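Local coordinates for chemotaxis signal transduction protein (Thermoanaerobacter tengcongensis, PDB 2QDL), which serves as a scaffolding protein of bacterial chemotaxis, probably coupling chemoreceptors to the histidine kinase CheA, as in other members of the CheW family, at residues T41-T46 and E51-L56; E126-A129 and K134-I137; D65-K68 and G73-G76. All coordinates share one frame; numbering follows the deposited sequence.

Contact 1 of 3, residues T41-T46 and E51-L56; sequences TKIPET and EGIINL
Two backbone hydrogen bonds tie T41 to I53 and make them an antiparallel hydrogen-bonded pair, a single bridge between the 41-46 loop and the strand of 51-56. T41 N gives to I53 O at 2.8 Å, nearly straight and in the carbonyl plane; the return bond, I53 N to T41 O, is equally short but reaches its acceptor tilted from that plane. Beside the bridge the carbonyl of T41 also meets an alpha carbon, with G52 CA 3.1 Å from T41 O. A beta carbon on G52 would collide with this oxygen, and the backbone angles of G52 would also press it against the preceding carbonyl, so glycine suits both demands. E51 and G52 together face V63, forming a classic beta bulge.

Apolar contact is brief: I43 CG1 rests on I53 CD1 at 3.8 Å, the two branches meeting at a slant. Among the charged groups, E51, its CG anti to the backbone N (chi1 -168°) and bent at the next torsion, brings its carboxylate alongside the extended K42. K42 CE comes to 3.6 Å from E51 OE2, yet K42 NZ stays 4.4 Å from that oxygen, beyond a salt bridge, while E51 OE1 is paired with K68. The main chain therefore supplies the directional hold, and the lysine-glutamate pair probably adds a diffuse attraction.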
# COMPACT_ATOMS: atom_id res chain seq x y z
N THR A 41 6.44 16.54 4.84
CA THR A 41 7.25 17.65 4.39
C THR A 41 7.65 17.35 2.96
O THR A 41 8.31 16.35 2.67
CB THR A 41 8.50 17.87 5.28
OG1 THR A 41 8.09 17.96 6.65
CG2 THR A 41 9.22 19.16 4.89
N LYS A 42 7.22 18.24 2.07
CA LYS A 42 7.53 18.09 0.66
C LYS A 42 9.02 18.30 0.43
O LYS A 42 9.62 19.21 1.00
CB LYS A 42 6.70 19.07 -0.18
CG LYS A 42 5.18 18.86 -0.04
CD LYS A 42 4.41 19.87 -0.88
CE LYS A 42 2.91 19.57 -0.91
NZ LYS A 42 2.22 20.47 -1.88
N ILE A 43 9.59 17.44 -0.39
CA ILE A 43 11.01 17.50 -0.71
C ILE A 43 11.21 17.98 -2.16
O ILE A 43 10.67 17.34 -3.08
CB ILE A 43 11.67 16.12 -0.54
CG1 ILE A 43 11.41 15.56 0.87
CG2 ILE A 43 13.17 16.17 -0.91
CD1 ILE A 43 11.91 16.41 2.05
N PRO A 44 11.99 19.07 -2.36
CA PRO A 44 12.21 19.63 -3.71
C PRO A 44 12.86 18.61 -4.63
O PRO A 44 13.57 17.73 -4.17
CB PRO A 44 13.17 20.80 -3.47
CG PRO A 44 13.03 21.16 -2.00
CD PRO A 44 12.72 19.83 -1.33
N GLU A 45 12.59 18.72 -5.93
CA GLU A 45 13.27 17.91 -6.96
C GLU A 45 12.94 16.43 -6.92
O GLU A 45 13.72 15.61 -7.39
CB GLU A 45 14.80 18.07 -6.89
CG GLU A 45 15.32 19.50 -6.70
CD GLU A 45 15.39 20.27 -8.00
OE1 GLU A 45 16.51 20.37 -8.57
OE2 GLU A 45 14.32 20.76 -8.45
N THR A 46 11.78 16.07 -6.36
CA THR A 46 11.32 14.68 -6.40
C THR A 46 10.13 14.53 -7.35
O THR A 46 9.41 15.51 -7.60
CB THR A 46 10.92 14.14 -5.00
OG1 THR A 46 9.86 14.92 -4.44
CG2 THR A 46 12.09 14.14 -4.07
N GLU A 51 5.20 12.29 -2.22
CA GLU A 51 4.58 13.42 -1.55
C GLU A 51 5.58 14.15 -0.67
O GLU A 51 5.49 15.36 -0.49
CB GLU A 51 3.39 12.97 -0.69
CG GLU A 51 2.53 14.15 -0.20
CD GLU A 51 1.90 14.94 -1.36
OE1 GLU A 51 1.65 14.33 -2.43
OE2 GLU A 51 1.66 16.16 -1.19
N GLY A 52 6.52 13.39 -0.10
CA GLY A 52 7.50 13.96 0.79
C GLY A 52 7.98 13.01 1.84
O GLY A 52 8.03 11.80 1.64
N ILE A 53 8.34 13.56 2.99
CA ILE A 53 8.83 12.74 4.04
C ILE A 53 8.14 13.03 5.36
O ILE A 53 7.62 14.11 5.58
CB ILE A 53 10.40 12.83 4.16
CG1 ILE A 53 11.06 12.16 2.96
CG2 ILE A 53 10.88 12.07 5.37
CD1 ILE A 53 12.54 12.46 2.85
N ILE A 54 8.13 12.02 6.22
CA ILE A 54 7.72 12.19 7.61
C ILE A 54 8.89 11.83 8.55
O ILE A 54 9.78 11.04 8.22
CB ILE A 54 6.44 11.36 7.97
CG1 ILE A 54 6.65 9.86 7.67
CG2 ILE A 54 5.20 11.94 7.27
CD1 ILE A 54 5.65 8.96 8.38
N ASN A 55 8.89 12.46 9.71
CA ASN A 55 9.84 12.17 10.74
C ASN A 55 9.13 11.31 11.76
O ASN A 55 8.31 11.81 12.54
CB ASN A 55 10.34 13.46 11.40
CG ASN A 55 11.17 13.18 12.63
OD1 ASN A 55 11.54 12.06 12.88
ND2 ASN A 55 11.47 14.22 13.39
N LEU A 56 9.40 10.01 11.73
CA LEU A 56 8.69 9.10 12.62
C LEU A 56 9.66 8.57 13.66
O LEU A 56 10.53 7.80 13.32
CB LEU A 56 8.03 7.96 11.84
CG LEU A 56 7.25 6.96 12.70
CD1 LEU A 56 6.11 7.66 13.44
CD2 LEU A 56 6.72 5.80 11.86

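Contact 2 of 3, residues E126-A129 and K134-I137; sequences EGIA and KMII
Strands 127-129 and 134-137 run antiparallel, 4.7 Å apart at their closest with their directions 150° apart, and pair A129 with I136 through two hydrogen bonds and I128 with I137 without any. Both bonds of the first pair, A129 N to I136 O and I136 N to A129 O, measure 2.8 Å. Neither lies flat: the first donor is tilted from the acceptor's carbonyl plane, and I136 N stands above that of A129.

I128 does most of the side-chain work, using two branches. Its CG2, anti to the backbone N, meets M135 CG at 3.6 Å; the thioether then bends at its last torsion (chi3 -72°), which brings M135 CE to 3.9 Å from the same I128 CG2, so that the methionine curls around one methyl. The other branch ends in I128 CD1, 3.9 Å from I137 CG1, the two isoleucine chains running alongside each other. T119 touches both M135 and I137. On the other face A129 CB lies 4.4 Å from I136 CB, a looser meeting; A129 packs on I106 and I136 on I104, both of strand 91-106.

This is the register of a beta hairpin, entered through a classic bulge in which E126 and G127 face I138. The A129-I136 amides and carbonyls satisfy each other, while the backbones of I128 and I137 bond outward to E112 and to G25 of strand 22-27, so this largely buried hairpin is held by its main chain as well as by apolar side chains.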
# COMPACT_ATOMS: atom_id res chain seq x y z
N GLU A 126 0.07 -7.48 -6.96
CA GLU A 126 0.50 -8.83 -6.56
C GLU A 126 -0.53 -9.87 -7.03
O GLU A 126 -0.19 -10.92 -7.58
CB GLU A 126 0.70 -8.93 -5.04
CG GLU A 126 0.91 -10.37 -4.52
CD GLU A 126 1.16 -10.42 -3.04
OE1 GLU A 126 2.07 -9.69 -2.56
OE2 GLU A 126 0.44 -11.17 -2.34
N GLY A 127 -1.80 -9.58 -6.78
CA GLY A 127 -2.85 -10.50 -7.16
C GLY A 127 -4.18 -9.80 -6.97
O GLY A 127 -4.23 -8.66 -6.48
N ILE A 128 -5.24 -10.47 -7.36
CA ILE A 128 -6.57 -9.91 -7.25
C ILE A 128 -7.43 -10.84 -6.39
O ILE A 128 -7.61 -12.00 -6.72
CB ILE A 128 -7.25 -9.67 -8.64
CG1 ILE A 128 -6.24 -9.08 -9.65
CG2 ILE A 128 -8.59 -8.92 -8.46
CD1 ILE A 128 -6.71 -7.91 -10.47
N ALA A 129 -7.94 -10.29 -5.31
CA ALA A 129 -8.83 -10.96 -4.39
C ALA A 129 -10.25 -10.43 -4.61
O ALA A 129 -10.46 -9.37 -5.22
CB ALA A 129 -8.37 -10.71 -2.95
N LYS A 134 -16.98 -7.15 -4.35
CA LYS A 134 -15.91 -6.19 -4.64
C LYS A 134 -14.67 -6.88 -5.21
O LYS A 134 -14.42 -8.08 -4.96
CB LYS A 134 -15.51 -5.46 -3.34
CG LYS A 134 -16.62 -4.69 -2.63
CD LYS A 134 -16.85 -3.30 -3.24
CE LYS A 134 -17.71 -2.46 -2.32
NZ LYS A 134 -19.15 -2.80 -2.47
N MET A 135 -13.91 -6.11 -5.99
CA MET A 135 -12.57 -6.52 -6.42
C MET A 135 -11.57 -5.85 -5.50
O MET A 135 -11.67 -4.63 -5.23
CB MET A 135 -12.32 -6.14 -7.88
CG MET A 135 -10.84 -6.09 -8.28
SD MET A 135 -10.51 -5.65 -10.00
CE MET A 135 -11.05 -7.15 -10.89
N ILE A 136 -10.64 -6.63 -4.97
CA ILE A 136 -9.57 -6.04 -4.19
C ILE A 136 -8.23 -6.41 -4.80
O ILE A 136 -7.82 -7.55 -4.76
CB ILE A 136 -9.58 -6.44 -2.72
CG1 ILE A 136 -11.00 -6.37 -2.14
CG2 ILE A 136 -8.60 -5.55 -1.92
CD1 ILE A 136 -11.07 -6.76 -0.70
N ILE A 137 -7.54 -5.40 -5.32
CA ILE A 137 -6.19 -5.55 -5.80
C ILE A 137 -5.25 -5.50 -4.63
O ILE A 137 -5.26 -4.55 -3.86
CB ILE A 137 -5.80 -4.45 -6.83
CG1 ILE A 137 -6.46 -4.78 -8.17
CG2 ILE A 137 -4.28 -4.33 -6.97
CD1 ILE A 137 -6.57 -3.65 -9.08

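Contact 3 of 3, residues D65-K68 and G73-G76; sequences DLKK and GKRG
A capped helix start and the loop that follows the same helix meet here: K67, in the first turn of helix 66-70, reaches over to G73, K74 and R75. D65 holds the N-cap position, and its OD1 accepts from K68 N at 3.0 Å, met from above the carboxylate plane. K67 runs out almost fully extended, its CD passing 3.4 Å from G73 O before K67 NZ gives a hydrogen bond to R75 O at 2.8 Å. The ammonium stands well above that carbonyl's plane, with a C=O...donor angle of 116°, and so approaches from over the group. It also forms a salt bridge with D98, which lets one ammonium grip both the loop backbone and strand 91-106. Were K67 an alanine, R75 O and the carboxylate of D98 would probably lose their shared partner, and a gap would be likely to open beside G73.

K74, centre of an inverse gamma turn, folds back against the helix. Bends at chi2 (-49°) and chi4 (-69°) lay its aliphatic part over the first turn: K74 CD meets K67 CB at 3.8 Å, and K74 CE lies 3.6 Å from K68 CG, the two lysine chains crossing at about a right angle. Its ammonium bonds to I72 O, while that of K68 goes to E51, so the alkyl portions touch with their charges led apart.

R75 points away from the helix, and its guanidinium forms a salt bridge with E21. From the helix, L66 packs on F17 and L19 of strand 12-19 and on L95 of strand 91-106, and K67 also touches L19.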
# COMPACT_ATOMS: atom_id res chain seq x y z
N ASP A 65 2.28 9.02 -2.59
CA ASP A 65 0.88 9.17 -2.87
C ASP A 65 0.56 8.14 -3.95
O ASP A 65 1.01 8.28 -5.09
CB ASP A 65 0.54 10.63 -3.30
CG ASP A 65 -0.97 10.82 -3.61
OD1 ASP A 65 -1.56 9.96 -4.31
OD2 ASP A 65 -1.56 11.82 -3.18
N LEU A 66 -0.15 7.08 -3.56
CA LEU A 66 -0.51 5.96 -4.46
C LEU A 66 -1.39 6.37 -5.64
O LEU A 66 -1.26 5.82 -6.73
CB LEU A 66 -1.19 4.81 -3.69
CG LEU A 66 -0.36 4.13 -2.59
CD1 LEU A 66 -1.20 3.05 -1.89
CD2 LEU A 66 0.95 3.53 -3.14
N LYS A 67 -2.30 7.31 -5.43
CA LYS A 67 -3.16 7.81 -6.52
C LYS A 67 -2.33 8.45 -7.62
O LYS A 67 -2.60 8.20 -8.80
CB LYS A 67 -4.18 8.81 -6.02
CG LYS A 67 -5.23 8.22 -5.06
CD LYS A 67 -6.05 9.36 -4.49
CE LYS A 67 -6.67 8.95 -3.19
NZ LYS A 67 -7.30 10.09 -2.46
N LYS A 68 -1.29 9.20 -7.23
CA LYS A 68 -0.37 9.82 -8.19
C LYS A 68 0.54 8.77 -8.83
O LYS A 68 0.85 8.84 -10.04
CB LYS A 68 0.47 10.89 -7.50
CG LYS A 68 -0.34 11.99 -6.89
CD LYS A 68 0.57 13.10 -6.33
CE LYS A 68 -0.26 14.11 -5.60
NZ LYS A 68 0.61 15.14 -5.03
N GLY A 73 -8.03 9.00 -9.71
CA GLY A 73 -8.62 10.29 -9.42
C GLY A 73 -8.23 10.79 -8.04
O GLY A 73 -8.22 10.03 -7.05
N LYS A 74 -7.93 12.09 -7.95
CA LYS A 74 -7.44 12.67 -6.69
C LYS A 74 -8.58 13.08 -5.78
O LYS A 74 -8.71 14.25 -5.41
CB LYS A 74 -6.49 13.86 -6.95
CG LYS A 74 -5.32 13.53 -7.92
CD LYS A 74 -4.58 12.24 -7.54
CE LYS A 74 -3.49 11.88 -8.54
NZ LYS A 74 -3.97 11.46 -9.89
N ARG A 75 -9.42 12.10 -5.41
CA ARG A 75 -10.55 12.34 -4.49
C ARG A 75 -10.50 11.31 -3.37
O ARG A 75 -9.92 10.25 -3.54
CB ARG A 75 -11.90 12.21 -5.22
CG ARG A 75 -11.92 12.85 -6.61
CD ARG A 75 -13.22 12.61 -7.35
NE ARG A 75 -13.32 11.24 -7.86
CZ ARG A 75 -12.74 10.79 -8.97
NH1 ARG A 75 -11.97 11.59 -9.69
NH2 ARG A 75 -12.92 9.54 -9.36
N GLY A 76 -11.11 11.64 -2.23
CA GLY A 76 -11.34 10.65 -1.16
C GLY A 76 -10.63 11.01 0.13
O GLY A 76 -10.86 10.39 1.16

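In the fold
Contact 2 is the buried one of the three; contacts 1 and 3 lie at the surface. Contacts 1 and 2 both reach the large mixed sheet, on opposite sides of the chain's centre, their own centres about 30 Å apart. Each has a backbone-bonded pair, but one is an isolated bridge to a loop beside charged groups, while the other lies in a hairpin whose touching side chains are apolar. Contact 3 replaces strand pairing with a helix cap and a lysine reaching to a carbonyl. It touches contact 1 directly, through the salt bridge of E51 with K68, whereas the nearest atoms of contacts 2 and 3 stay about 9 Å apart.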